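Local coordinates for protein condensin complex subunit 3 (Schizosaccharomyces pombe, PDB 5OQR) that serves as a regulatory subunit of condensin, the complex required to convert interphase chromatin into condensed, mitotic-like chromosomes, at residues P607-Y612 with C650-S655; Y634-G637 with N641-R644; Q678-T683 with L734-I739; S717-S722 with E756-H761. All blocks are in the same frame, centred on the assembly; numbering follows the deposited sequence.

Overall arrangement
Followed from the N terminus, the four contacts lie in the C-terminal part of an all-helical HEAT-repeat protein. Interaction 1 opens on helix 601-613 and closes on helix 639-661, with 37 residues between its segments. Interaction 2 is nested inside that loop, at the short turn joining helix 621-635 to helix 639-661. Interaction 3 then opens on helix 669-682, and interaction 4 opens at 717-722 before interaction 3 closes at 734-739, so these two cross. Interaction 3 touches interaction 1 through Met679 and Trp682, and interaction 2 chiefly through Trp682, whereas interaction 4 is more peripheral, its centre about 42 Å from the chain's centre, and ties the loop after helix 706-717 to helix 745-759.

Interaction 1: P607-Y612 with C650-S655; sequences PLIIQY and CDALLS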
loop_
_atom_site.group_PDB
_atom_site.type_symbol
_atom_site.label_atom_id
_atom_site.label_comp_id
_atom_site.label_asym_id
_atom_site.label_seq_id
_atom_site.Cartn_x
_atom_site.Cartn_y
_atom_site.Cartn_z
ATOM N N PRO A 607 12.407 2.279 -22.340
ATOM C CA PRO A 607 11.073 1.686 -22.533
ATOM C C PRO A 607 10.330 1.408 -21.237
ATOM O O PRO A 607 9.098 1.513 -21.205
ATOM C CB PRO A 607 11.385 0.391 -23.290
ATOM C CG PRO A 607 12.637 0.679 -24.008
ATOM C CD PRO A 607 13.433 1.575 -23.131
ATOM N N LEU A 608 11.036 1.048 -20.165
ATOM C CA LEU A 608 10.370 0.804 -18.890
ATOM C C LEU A 608 9.729 2.076 -18.356
ATOM O O LEU A 608 8.555 2.082 -17.969
ATOM C CB LEU A 608 11.364 0.249 -17.867
ATOM C CG LEU A 608 11.376 -1.247 -17.556
ATOM C CD1 LEU A 608 12.274 -1.483 -16.356
ATOM C CD2 LEU A 608 9.991 -1.803 -17.282
ATOM N N ILE A 609 10.497 3.165 -18.312
ATOM C CA ILE A 609 9.986 4.416 -17.761
ATOM C C ILE A 609 8.804 4.914 -18.580
ATOM O O ILE A 609 7.814 5.408 -18.030
ATOM C CB ILE A 609 11.117 5.459 -17.687
ATOM C CG1 ILE A 609 12.148 5.020 -16.644
ATOM C CG2 ILE A 609 10.566 6.850 -17.353
ATOM C CD1 ILE A 609 13.361 5.912 -16.540
ATOM N N ILE A 610 8.884 4.790 -19.904
ATOM C CA ILE A 610 7.794 5.255 -20.757
ATOM C C ILE A 610 6.518 4.484 -20.448
ATOM O O ILE A 610 5.471 5.070 -20.151
ATOM C CB ILE A 610 8.181 5.137 -22.242
ATOM C CG1 ILE A 610 9.304 6.123 -22.568
ATOM C CG2 ILE A 610 6.967 5.389 -23.141
ATOM C CD1 ILE A 610 9.792 6.076 -23.999
ATOM N N GLN A 611 6.587 3.153 -20.519
ATOM C CA GLN A 611 5.411 2.335 -20.249
ATOM C C GLN A 611 4.876 2.587 -18.846
ATOM O O GLN A 611 3.662 2.677 -18.641
ATOM C CB GLN A 611 5.756 0.858 -20.428
ATOM C CG GLN A 611 4.567 -0.016 -20.755
ATOM C CD GLN A 611 4.139 0.116 -22.197
ATOM O OE1 GLN A 611 4.956 0.003 -23.110
ATOM N NE2 GLN A 611 2.855 0.366 -22.414
ATOM N N TYR A 612 5.773 2.705 -17.866
ATOM C CA TYR A 612 5.352 2.919 -16.486
ATOM C C TYR A 612 4.498 4.174 -16.349
ATOM O O TYR A 612 3.543 4.200 -15.564
ATOM C CB TYR A 612 6.582 3.000 -15.584
ATOM C CG TYR A 612 6.285 3.376 -14.153
ATOM C CD1 TYR A 612 5.578 2.520 -13.322
ATOM C CD2 TYR A 612 6.728 4.579 -13.626
ATOM C CE1 TYR A 612 5.309 2.857 -12.010
ATOM C CE2 TYR A 612 6.466 4.925 -12.316
ATOM C CZ TYR A 612 5.757 4.059 -11.512
ATOM O OH TYR A 612 5.494 4.399 -10.207
ATOM N N CYS A 650 16.221 12.470 -20.640
ATOM C CA CYS A 650 15.649 13.435 -21.574
ATOM C C CYS A 650 14.844 12.742 -22.664
ATOM O O CYS A 650 13.731 13.164 -22.992
ATOM C CB CYS A 650 16.759 14.291 -22.184
ATOM S SG CYS A 650 17.537 15.421 -21.018
ATOM N N ASP A 651 15.393 11.675 -23.241
ATOM C CA ASP A 651 14.700 10.999 -24.333
ATOM C C ASP A 651 13.415 10.344 -23.845
ATOM O O ASP A 651 12.399 10.362 -24.547
ATOM C CB ASP A 651 15.621 9.967 -24.976
ATOM C CG ASP A 651 17.020 10.503 -25.214
ATOM O OD1 ASP A 651 17.280 11.018 -26.321
ATOM O OD2 ASP A 651 17.856 10.416 -24.288
ATOM N N ALA A 652 13.441 9.760 -22.646
ATOM C CA ALA A 652 12.225 9.192 -22.079
ATOM C C ALA A 652 11.182 10.272 -21.836
ATOM O O ALA A 652 10.001 10.087 -22.149
ATOM C CB ALA A 652 12.547 8.459 -20.778
ATOM N N LEU A 653 11.601 11.412 -21.287
ATOM C CA LEU A 653 10.649 12.468 -20.963
ATOM C C LEU A 653 10.097 13.118 -22.225
ATOM O O LEU A 653 8.916 13.480 -22.276
ATOM C CB LEU A 653 11.320 13.506 -20.066
ATOM C CG LEU A 653 10.403 14.507 -19.365
ATOM C CD1 LEU A 653 9.454 13.807 -18.406
ATOM C CD2 LEU A 653 11.243 15.534 -18.628
ATOM N N LEU A 654 10.930 13.278 -23.253
ATOM C CA LEU A 654 10.445 13.829 -24.513
ATOM C C LEU A 654 9.432 12.898 -25.164
ATOM O O LEU A 654 8.410 13.353 -25.692
ATOM C CB LEU A 654 11.618 14.091 -25.459
ATOM C CG LEU A 654 12.562 15.231 -25.078
ATOM C CD1 LEU A 654 13.698 15.319 -26.081
ATOM C CD2 LEU A 654 11.820 16.556 -24.998
ATOM N N SER A 655 9.699 11.592 -25.143
ATOM C CA SER A 655 8.749 10.638 -25.701
ATOM C C SER A 655 7.411 10.714 -24.981
ATOM O O SER A 655 6.353 10.593 -25.606
ATOM C CB SER A 655 9.321 9.223 -25.622
ATOM O OG SER A 655 10.388 9.052 -26.534
#
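CD1 of Ile610 rests on CB of Ser655 at 3.6 Å, and one turn earlier on the second helix the methyl of Ala652 faces both Ile609 and Ile610. This is helix-to-helix packing within a HEAT-type alpha-solenoid: the axes of 607-612 and 650-655 approach to 9.3 Å and cross at 30°, close to parallel. The small Ala652 is consistent with the close approach here, where its CA lies 6.1 Å from that of Ile610. CG2 of Ile609 meets the Ala652 methyl at 4.3 Å, and CG1 of Ile610 lies 4.0 Å from Ala652 O. With CD1 anti to CA about the CB-CG1 bond (chi2 179°), the Ile610 chain reaches past the alanine to the serine. Further out, Ile609 and Leu653 both press on Met679 of helix 669-682, closing the more buried side, while Leu653 also reaches Phe729 and Leu733 of helix 725-736. With a glycine here in place of Ser655, CD1 of Ile610 would probably lose the surface it leans on and Asp651 O its hydroxyl donor. That hydroxyl is turned back into its own helix: OG donates to Asp651 O at 3.1 Å, reaching it from the face of the carbonyl plane opposite to Ser655 N.

Interaction 2: Y634-G637 with N641-R644; sequences YAFG and NQWR
Asn641 lays its side chain flat against the Tyr634 ring. Its CB starts the overlap as a CH-pi contact, 4.0 Å from the ring centroid; with CG anti to the carbonyl carbon (chi1 -71°), the amide comes over the ring, CG 3.5 Å above its plane. The amide and ring planes are 10° apart, stacked. At the tip the branches part: OD1 lies over the CZ end of the ring, and ND2 turns back to donate to Tyr634 O at 2.6 Å, with an N-H...O angle of 145°. One residue supplies both the ring and the carbonyl that hold the amide. The pair closes the turn of a helical hairpin, between the end of helix 621-635 and the start of helix 639-661, as in alpha-solenoid repeats. Beyond the ring, Tyr634 OH is hydrogen-bonded to Asp601 OD2 and is met by CD of Arg644 at 3.3 Å. A leucine in place of Tyr634 would probably leave the Asn641 amide without its stacking face and Asp601 without its hydroxyl mate. Alongside, CG of Gln642 passes Ala635 O, and its NE2 stands at the edge of the Phe636 ring, 4.0 Å from CD1, while bonding to Trp682 O and Asp684 O.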
loop_
_atom_site.group_PDB
_atom_site.type_symbol
_atom_site.label_atom_id
_atom_site.label_comp_id
_atom_site.label_asym_id
_atom_site.label_seq_id
_atom_site.Cartn_x
_atom_site.Cartn_y
_atom_site.Cartn_z
ATOM N N TYR A 634 16.109 0.027 -7.705
ATOM C CA TYR A 634 17.180 0.106 -8.690
ATOM C C TYR A 634 17.904 1.443 -8.602
ATOM O O TYR A 634 19.137 1.492 -8.542
ATOM C CB TYR A 634 16.598 -0.113 -10.085
ATOM C CG TYR A 634 17.597 -0.062 -11.216
ATOM C CD1 TYR A 634 17.777 1.100 -11.953
ATOM C CD2 TYR A 634 18.345 -1.176 -11.561
ATOM C CE1 TYR A 634 18.678 1.153 -12.994
ATOM C CE2 TYR A 634 19.250 -1.133 -12.602
ATOM C CZ TYR A 634 19.412 0.035 -13.314
ATOM O OH TYR A 634 20.311 0.084 -14.351
ATOM N N ALA A 635 17.148 2.542 -8.572
ATOM C CA ALA A 635 17.756 3.869 -8.594
ATOM C C ALA A 635 18.567 4.130 -7.332
ATOM O O ALA A 635 19.712 4.588 -7.403
ATOM C CB ALA A 635 16.674 4.935 -8.763
ATOM N N PHE A 636 17.988 3.851 -6.168
ATOM C CA PHE A 636 18.618 4.204 -4.903
ATOM C C PHE A 636 19.616 3.163 -4.416
ATOM O O PHE A 636 20.203 3.347 -3.345
ATOM C CB PHE A 636 17.543 4.429 -3.841
ATOM C CG PHE A 636 16.557 5.501 -4.200
ATOM C CD1 PHE A 636 16.973 6.652 -4.850
ATOM C CD2 PHE A 636 15.217 5.358 -3.899
ATOM C CE1 PHE A 636 16.071 7.640 -5.186
ATOM C CE2 PHE A 636 14.308 6.344 -4.232
ATOM C CZ PHE A 636 14.737 7.486 -4.878
ATOM N N GLY A 637 19.838 2.095 -5.172
ATOM C CA GLY A 637 20.759 1.060 -4.753
ATOM C C GLY A 637 22.208 1.385 -5.049
ATOM O O GLY A 637 23.099 1.033 -4.272
ATOM N N ASN A 641 23.368 3.339 -11.020
ATOM C CA ASN A 641 22.009 3.193 -11.527
ATOM C C ASN A 641 21.360 4.549 -11.750
ATOM O O ASN A 641 20.627 4.740 -12.725
ATOM C CB ASN A 641 21.172 2.353 -10.564
ATOM C CG ASN A 641 21.567 0.893 -10.571
ATOM O OD1 ASN A 641 22.263 0.431 -11.472
ATOM N ND2 ASN A 641 21.116 0.156 -9.566
ATOM N N GLN A 642 21.614 5.505 -10.854
ATOM C CA GLN A 642 21.110 6.857 -11.061
ATOM C C GLN A 642 21.711 7.473 -12.315
ATOM O O GLN A 642 21.032 8.201 -13.046
ATOM C CB GLN A 642 21.408 7.721 -9.838
ATOM C CG GLN A 642 20.759 7.215 -8.563
ATOM C CD GLN A 642 20.882 8.191 -7.411
ATOM O OE1 GLN A 642 21.980 8.520 -6.975
ATOM N NE2 GLN A 642 19.747 8.659 -6.911
ATOM N N TRP A 643 22.983 7.175 -12.589
ATOM C CA TRP A 643 23.630 7.703 -13.784
ATOM C C TRP A 643 22.954 7.187 -15.047
ATOM O O TRP A 643 22.719 7.950 -15.991
ATOM C CB TRP A 643 25.111 7.331 -13.775
ATOM C CG TRP A 643 25.925 8.015 -14.829
ATOM C CD1 TRP A 643 26.085 7.623 -16.123
ATOM C CD2 TRP A 643 26.702 9.208 -14.674
ATOM N NE1 TRP A 643 26.908 8.497 -16.785
ATOM C CE2 TRP A 643 27.301 9.480 -15.916
ATOM C CE3 TRP A 643 26.946 10.073 -13.605
ATOM C CZ2 TRP A 643 28.128 10.581 -16.121
ATOM C CZ3 TRP A 643 27.765 11.163 -13.809
ATOM C CH2 TRP A 643 28.348 11.406 -15.057
ATOM N N ARG A 644 22.632 5.893 -15.083
ATOM C CA ARG A 644 21.970 5.323 -16.252
ATOM C C ARG A 644 20.616 5.970 -16.503
ATOM O O ARG A 644 20.189 6.084 -17.656
ATOM C CB ARG A 644 21.798 3.815 -16.074
ATOM C CG ARG A 644 23.094 3.041 -15.948
ATOM C CD ARG A 644 22.826 1.553 -15.827
ATOM N NE ARG A 644 24.047 0.780 -15.616
ATOM C CZ ARG A 644 24.475 0.335 -14.439
ATOM N NH1 ARG A 644 23.787 0.572 -13.330
ATOM N NH2 ARG A 644 25.601 -0.359 -14.366
#

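Interaction 3: Q678-T683 with L734-I739; sequences QMLDWT and LGKLKI
Leu680 sends its two methyls to different neighbours: CD2 meets CD2 of Leu737 at 3.8 Å, and CD1 meets CB of Lys736 at 3.9 Å. The first is the closed side. Leu680 is buried, its CG lies anti to the carbonyl carbon (chi1 -77°), and this points the branched end across at Leu737, the two side chains crossing at about a right angle. Both leucines also touch Leu710 of helix 706-717, so the methyl pair belongs to a cluster with Leu710, with Ala711 and Phe776 adding to the Leu737 side. The other side is open. Lys736 is exposed, and only the beginning of its chain takes part, CD coming within 4.1 Å of Leu680 CD1 before the chain bends at its last torsion (chi4 -58°) and leads NZ away from the contact. Together the segments bury a mere 120 Å², with the nearest CA atoms, those of Leu680 and Leu737, 7.4 Å apart. The arrangement joins the last turn of helix 669-682 to the place where helix 725-736, inside HEAT repeat 9, runs out into a loop; Leu737 has already left the helix. No hydrogen bond crosses directly between the segments, but His707 bridges them: its NE2 bonds to Leu680 O and to Thr683 OG1, and its ND1 to Lys738 N. From the same helix as Leu680, Met679 packs against Phe649 and Leu656 of helix 639-661.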
loop_
_atom_site.group_PDB
_atom_site.type_symbol
_atom_site.label_atom_id
_atom_site.label_comp_id
_atom_site.label_asym_id
_atom_site.label_seq_id
_atom_site.Cartn_x
_atom_site.Cartn_y
_atom_site.Cartn_z
ATOM N N GLN A 678 9.421 12.974 -10.375
ATOM C CA GLN A 678 9.730 11.597 -10.006
ATOM C C GLN A 678 11.091 11.184 -10.549
ATOM O O GLN A 678 11.960 10.726 -9.798
ATOM C CB GLN A 678 8.640 10.659 -10.524
ATOM C CG GLN A 678 7.534 10.372 -9.526
ATOM C CD GLN A 678 7.862 9.205 -8.615
ATOM O OE1 GLN A 678 8.788 9.273 -7.807
ATOM N NE2 GLN A 678 7.104 8.121 -8.749
ATOM N N MET A 679 11.294 11.341 -11.858
ATOM C CA MET A 679 12.584 11.009 -12.450
ATOM C C MET A 679 13.717 11.787 -11.795
ATOM O O MET A 679 14.836 11.276 -11.683
ATOM C CB MET A 679 12.565 11.293 -13.949
ATOM C CG MET A 679 11.454 10.621 -14.732
ATOM S SD MET A 679 11.857 10.616 -16.489
ATOM C CE MET A 679 10.257 10.364 -17.233
ATOM N N LEU A 680 13.455 13.024 -11.367
ATOM C CA LEU A 680 14.495 13.815 -10.717
ATOM C C LEU A 680 14.830 13.265 -9.339
ATOM O O LEU A 680 15.997 13.265 -8.932
ATOM C CB LEU A 680 14.056 15.277 -10.618
ATOM C CG LEU A 680 14.149 16.096 -11.905
ATOM C CD1 LEU A 680 13.461 17.434 -11.726
ATOM C CD2 LEU A 680 15.600 16.297 -12.312
ATOM N N ASP A 681 13.823 12.800 -8.601
ATOM C CA ASP A 681 14.088 12.176 -7.310
ATOM C C ASP A 681 14.908 10.904 -7.478
ATOM O O ASP A 681 15.834 10.646 -6.700
ATOM C CB ASP A 681 12.773 11.879 -6.595
ATOM C CG ASP A 681 12.002 13.137 -6.257
ATOM O OD1 ASP A 681 11.082 13.068 -5.415
ATOM O OD2 ASP A 681 12.323 14.198 -6.829
ATOM N N TRP A 682 14.586 10.100 -8.493
ATOM C CA TRP A 682 15.343 8.878 -8.745
ATOM C C TRP A 682 16.816 9.165 -8.985
ATOM O O TRP A 682 17.673 8.346 -8.635
ATOM C CB TRP A 682 14.761 8.140 -9.949
ATOM C CG TRP A 682 13.388 7.589 -9.732
ATOM C CD1 TRP A 682 12.772 7.365 -8.541
ATOM C CD2 TRP A 682 12.457 7.195 -10.746
ATOM N NE1 TRP A 682 11.516 6.855 -8.745
ATOM C CE2 TRP A 682 11.298 6.741 -10.092
ATOM C CE3 TRP A 682 12.492 7.182 -12.142
ATOM C CZ2 TRP A 682 10.184 6.280 -10.787
ATOM C CZ3 TRP A 682 11.389 6.723 -12.827
ATOM C CH2 TRP A 682 10.250 6.280 -12.152
ATOM N N THR A 683 17.131 10.308 -9.584
ATOM C CA THR A 683 18.502 10.650 -9.936
ATOM C C THR A 683 19.195 11.497 -8.876
ATOM O O THR A 683 20.370 11.829 -9.044
ATOM C CB THR A 683 18.515 11.376 -11.283
ATOM O OG1 THR A 683 17.523 12.406 -11.280
ATOM C CG2 THR A 683 18.196 10.425 -12.405
ATOM N N LEU A 734 16.189 22.647 -15.177
ATOM C CA LEU A 734 17.463 23.150 -14.673
ATOM C C LEU A 734 17.298 23.844 -13.329
ATOM O O LEU A 734 18.212 23.811 -12.499
ATOM C CB LEU A 734 18.084 24.105 -15.690
ATOM C CG LEU A 734 18.615 23.456 -16.968
ATOM C CD1 LEU A 734 18.743 24.488 -18.066
ATOM C CD2 LEU A 734 19.954 22.790 -16.709
ATOM N N GLY A 735 16.145 24.466 -13.090
ATOM C CA GLY A 735 15.898 25.115 -11.817
ATOM C C GLY A 735 15.595 24.154 -10.689
ATOM O O GLY A 735 15.779 24.508 -9.521
ATOM N N LYS A 736 15.134 22.947 -11.010
ATOM C CA LYS A 736 14.818 21.955 -9.992
ATOM C C LYS A 736 16.003 21.070 -9.638
ATOM O O LYS A 736 15.962 20.385 -8.611
ATOM C CB LYS A 736 13.656 21.075 -10.457
ATOM C CG LYS A 736 12.461 21.856 -10.970
ATOM C CD LYS A 736 11.390 20.939 -11.520
ATOM C CE LYS A 736 10.256 21.729 -12.152
ATOM N NZ LYS A 736 9.624 22.673 -11.191
ATOM N N LEU A 737 17.051 21.069 -10.457
ATOM C CA LEU A 737 18.212 20.236 -10.183
ATOM C C LEU A 737 18.797 20.564 -8.816
ATOM O O LEU A 737 18.718 21.695 -8.332
ATOM C CB LEU A 737 19.274 20.429 -11.264
ATOM C CG LEU A 737 18.876 20.052 -12.690
ATOM C CD1 LEU A 737 19.960 20.471 -13.668
ATOM C CD2 LEU A 737 18.610 18.565 -12.801
ATOM N N LYS A 738 19.382 19.551 -8.193
ATOM C CA LYS A 738 20.058 19.680 -6.907
ATOM C C LYS A 738 21.553 19.542 -7.171
ATOM O O LYS A 738 22.095 18.436 -7.202
ATOM C CB LYS A 738 19.571 18.635 -5.917
ATOM C CG LYS A 738 18.313 19.032 -5.156
ATOM C CD LYS A 738 18.119 18.165 -3.922
ATOM C CE LYS A 738 19.107 18.521 -2.813
ATOM N NZ LYS A 738 19.343 17.380 -1.887
ATOM N N ILE A 739 22.214 20.674 -7.361
ATOM C CA ILE A 739 23.640 20.715 -7.663
ATOM C C ILE A 739 24.380 20.995 -6.359
ATOM O O ILE A 739 24.129 22.035 -5.736
ATOM C CB ILE A 739 23.958 21.787 -8.716
ATOM C CG1 ILE A 739 22.991 21.674 -9.900
ATOM C CG2 ILE A 739 25.396 21.657 -9.187
ATOM C CD1 ILE A 739 23.018 20.336 -10.612
#

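Interaction 4: S717-S722 with E756-H761; sequences SLPNAS and ETYESH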
loop_
_atom_site.group_PDB
_atom_site.type_symbol
_atom_site.label_atom_id
_atom_site.label_comp_id
_atom_site.label_asym_id
_atom_site.label_seq_id
_atom_site.Cartn_x
_atom_site.Cartn_y
_atom_site.Cartn_z
ATOM N N SER A 717 20.107 18.331 -25.556
ATOM C CA SER A 717 18.845 17.884 -26.127
ATOM C C SER A 717 17.884 19.025 -26.430
ATOM O O SER A 717 16.914 18.814 -27.165
ATOM C CB SER A 717 18.160 16.893 -25.180
ATOM O OG SER A 717 17.462 17.573 -24.154
ATOM N N LEU A 718 18.120 20.218 -25.885
ATOM C CA LEU A 718 17.230 21.341 -26.162
ATOM C C LEU A 718 17.086 21.627 -27.651
ATOM O O LEU A 718 15.968 21.958 -28.080
ATOM C CB LEU A 718 17.725 22.589 -25.423
ATOM C CG LEU A 718 17.611 22.571 -23.898
ATOM C CD1 LEU A 718 18.366 23.747 -23.305
ATOM C CD2 LEU A 718 16.161 22.589 -23.457
ATOM N N PRO A 719 18.133 21.538 -28.476
ATOM C CA PRO A 719 17.934 21.771 -29.916
ATOM C C PRO A 719 16.904 20.845 -30.541
ATOM O O PRO A 719 16.089 21.292 -31.356
ATOM C CB PRO A 719 19.336 21.541 -30.498
ATOM C CG PRO A 719 20.260 21.804 -29.373
ATOM C CD PRO A 719 19.553 21.344 -28.142
ATOM N N ASN A 720 16.918 19.560 -30.180
ATOM C CA ASN A 720 15.977 18.612 -30.765
ATOM C C ASN A 720 14.571 18.782 -30.212
ATOM O O ASN A 720 13.611 18.324 -30.841
ATOM C CB ASN A 720 16.465 17.183 -30.536
ATOM C CG ASN A 720 17.825 16.930 -31.148
ATOM O OD1 ASN A 720 18.144 17.457 -32.214
ATOM N ND2 ASN A 720 18.638 16.127 -30.474
ATOM N N ALA A 721 14.424 19.422 -29.055
ATOM C CA ALA A 721 13.102 19.775 -28.571
ATOM C C ALA A 721 12.443 20.760 -29.531
ATOM O O ALA A 721 13.105 21.438 -30.321
ATOM C CB ALA A 721 13.184 20.381 -27.171
ATOM N N SER A 722 11.119 20.827 -29.464
ATOM C CA SER A 722 10.341 21.736 -30.293
ATOM C C SER A 722 10.002 22.978 -29.481
ATOM O O SER A 722 9.427 22.874 -28.394
ATOM C CB SER A 722 9.061 21.064 -30.791
ATOM O OG SER A 722 8.129 20.906 -29.736
ATOM N N GLU A 756 27.023 27.316 -22.814
ATOM C CA GLU A 756 27.400 28.239 -23.879
ATOM C C GLU A 756 27.136 27.643 -25.254
ATOM O O GLU A 756 26.658 28.341 -26.155
ATOM C CB GLU A 756 28.870 28.622 -23.738
ATOM C CG GLU A 756 29.174 29.429 -22.489
ATOM C CD GLU A 756 30.663 29.630 -22.270
ATOM O OE1 GLU A 756 31.034 30.326 -21.300
ATOM O OE2 GLU A 756 31.461 29.090 -23.065
ATOM N N THR A 757 27.452 26.363 -25.443
ATOM C CA THR A 757 27.185 25.721 -26.727
ATOM C C THR A 757 25.713 25.836 -27.100
ATOM O O THR A 757 25.377 26.068 -28.266
ATOM C CB THR A 757 27.612 24.256 -26.680
ATOM O OG1 THR A 757 29.023 24.175 -26.451
ATOM C CG2 THR A 757 27.273 23.542 -27.992
ATOM N N TYR A 758 24.818 25.667 -26.125
ATOM C CA TYR A 758 23.396 25.803 -26.414
ATOM C C TYR A 758 23.033 27.252 -26.709
ATOM O O TYR A 758 22.234 27.528 -27.611
ATOM C CB TYR A 758 22.562 25.275 -25.248
ATOM C CG TYR A 758 21.134 25.757 -25.300
ATOM C CD1 TYR A 758 20.695 26.768 -24.461
ATOM C CD2 TYR A 758 20.234 25.223 -26.208
ATOM C CE1 TYR A 758 19.396 27.222 -24.514
ATOM C CE2 TYR A 758 18.932 25.670 -26.270
ATOM C CZ TYR A 758 18.518 26.672 -25.421
ATOM O OH TYR A 758 17.223 27.124 -25.478
ATOM N N GLU A 759 23.601 28.192 -25.951
ATOM C CA GLU A 759 23.322 29.603 -26.191
ATOM C C GLU A 759 23.754 30.029 -27.588
ATOM O O GLU A 759 23.112 30.889 -28.199
ATOM C CB GLU A 759 24.023 30.459 -25.137
ATOM C CG GLU A 759 23.524 30.234 -23.721
ATOM C CD GLU A 759 22.206 30.931 -23.448
ATOM O OE1 GLU A 759 21.915 31.221 -22.268
ATOM O OE2 GLU A 759 21.461 31.195 -24.415
ATOM N N SER A 760 24.827 29.435 -28.114
ATOM C CA SER A 760 25.309 29.807 -29.438
ATOM C C SER A 760 24.303 29.478 -30.533
ATOM O O SER A 760 24.433 29.989 -31.650
ATOM C CB SER A 760 26.638 29.109 -29.731
ATOM O OG SER A 760 26.454 27.721 -29.953
ATOM N N HIS A 761 23.308 28.634 -30.247
ATOM C CA HIS A 761 22.262 28.376 -31.230
ATOM C C HIS A 761 21.434 29.623 -31.501
ATOM O O HIS A 761 20.874 29.767 -32.594
ATOM C CB HIS A 761 21.355 27.239 -30.756
ATOM C CG HIS A 761 21.814 25.881 -31.181
ATOM N ND1 HIS A 761 22.832 25.203 -30.545
ATOM C CD2 HIS A 761 21.392 25.072 -32.182
ATOM C CE1 HIS A 761 23.017 24.036 -31.135
ATOM N NE2 HIS A 761 22.156 23.932 -32.131
#
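Leu718 sets its CD1 methyl over one face of the Tyr758 ring, 3.5 Å from the centroid and 10° off the ring normal, a CH-pi contact centred on the ring. CB of the same leucine approaches the rim, 3.4 Å from CE2, so that the branch runs from rim to centre and most of the ring lies under a single side chain. Tyr758 holds its ring there with CG anti to the backbone N (chi1 163°), and Ile731, Met765 and Leu773 are further side chains against it. The neighbouring pair repeats the theme less tightly: CG of Pro719 lies over one face of the His761 imidazole, 4.2 Å from the centroid and displaced toward the rim. The two rings sit three residues apart, near the C-terminal part of helix 745-759, where His761 N bonds to Tyr758 O at 3.1 Å and Ser760 OG donates to Thr757 O at 2.6 Å. On the other segment the backbone is fastened by Arg727, whose NE bonds to Leu718 O and whose NH2 bonds to Pro719 O. Leu718 and Tyr758 are buried, while His761 is exposed. The turn between helices 706-717 and 725-736, both inside HEAT repeat 9, is thereby packed near the C-terminal part of helix 745-759, an arrangement of helical-hairpin stacking in an alpha-solenoid.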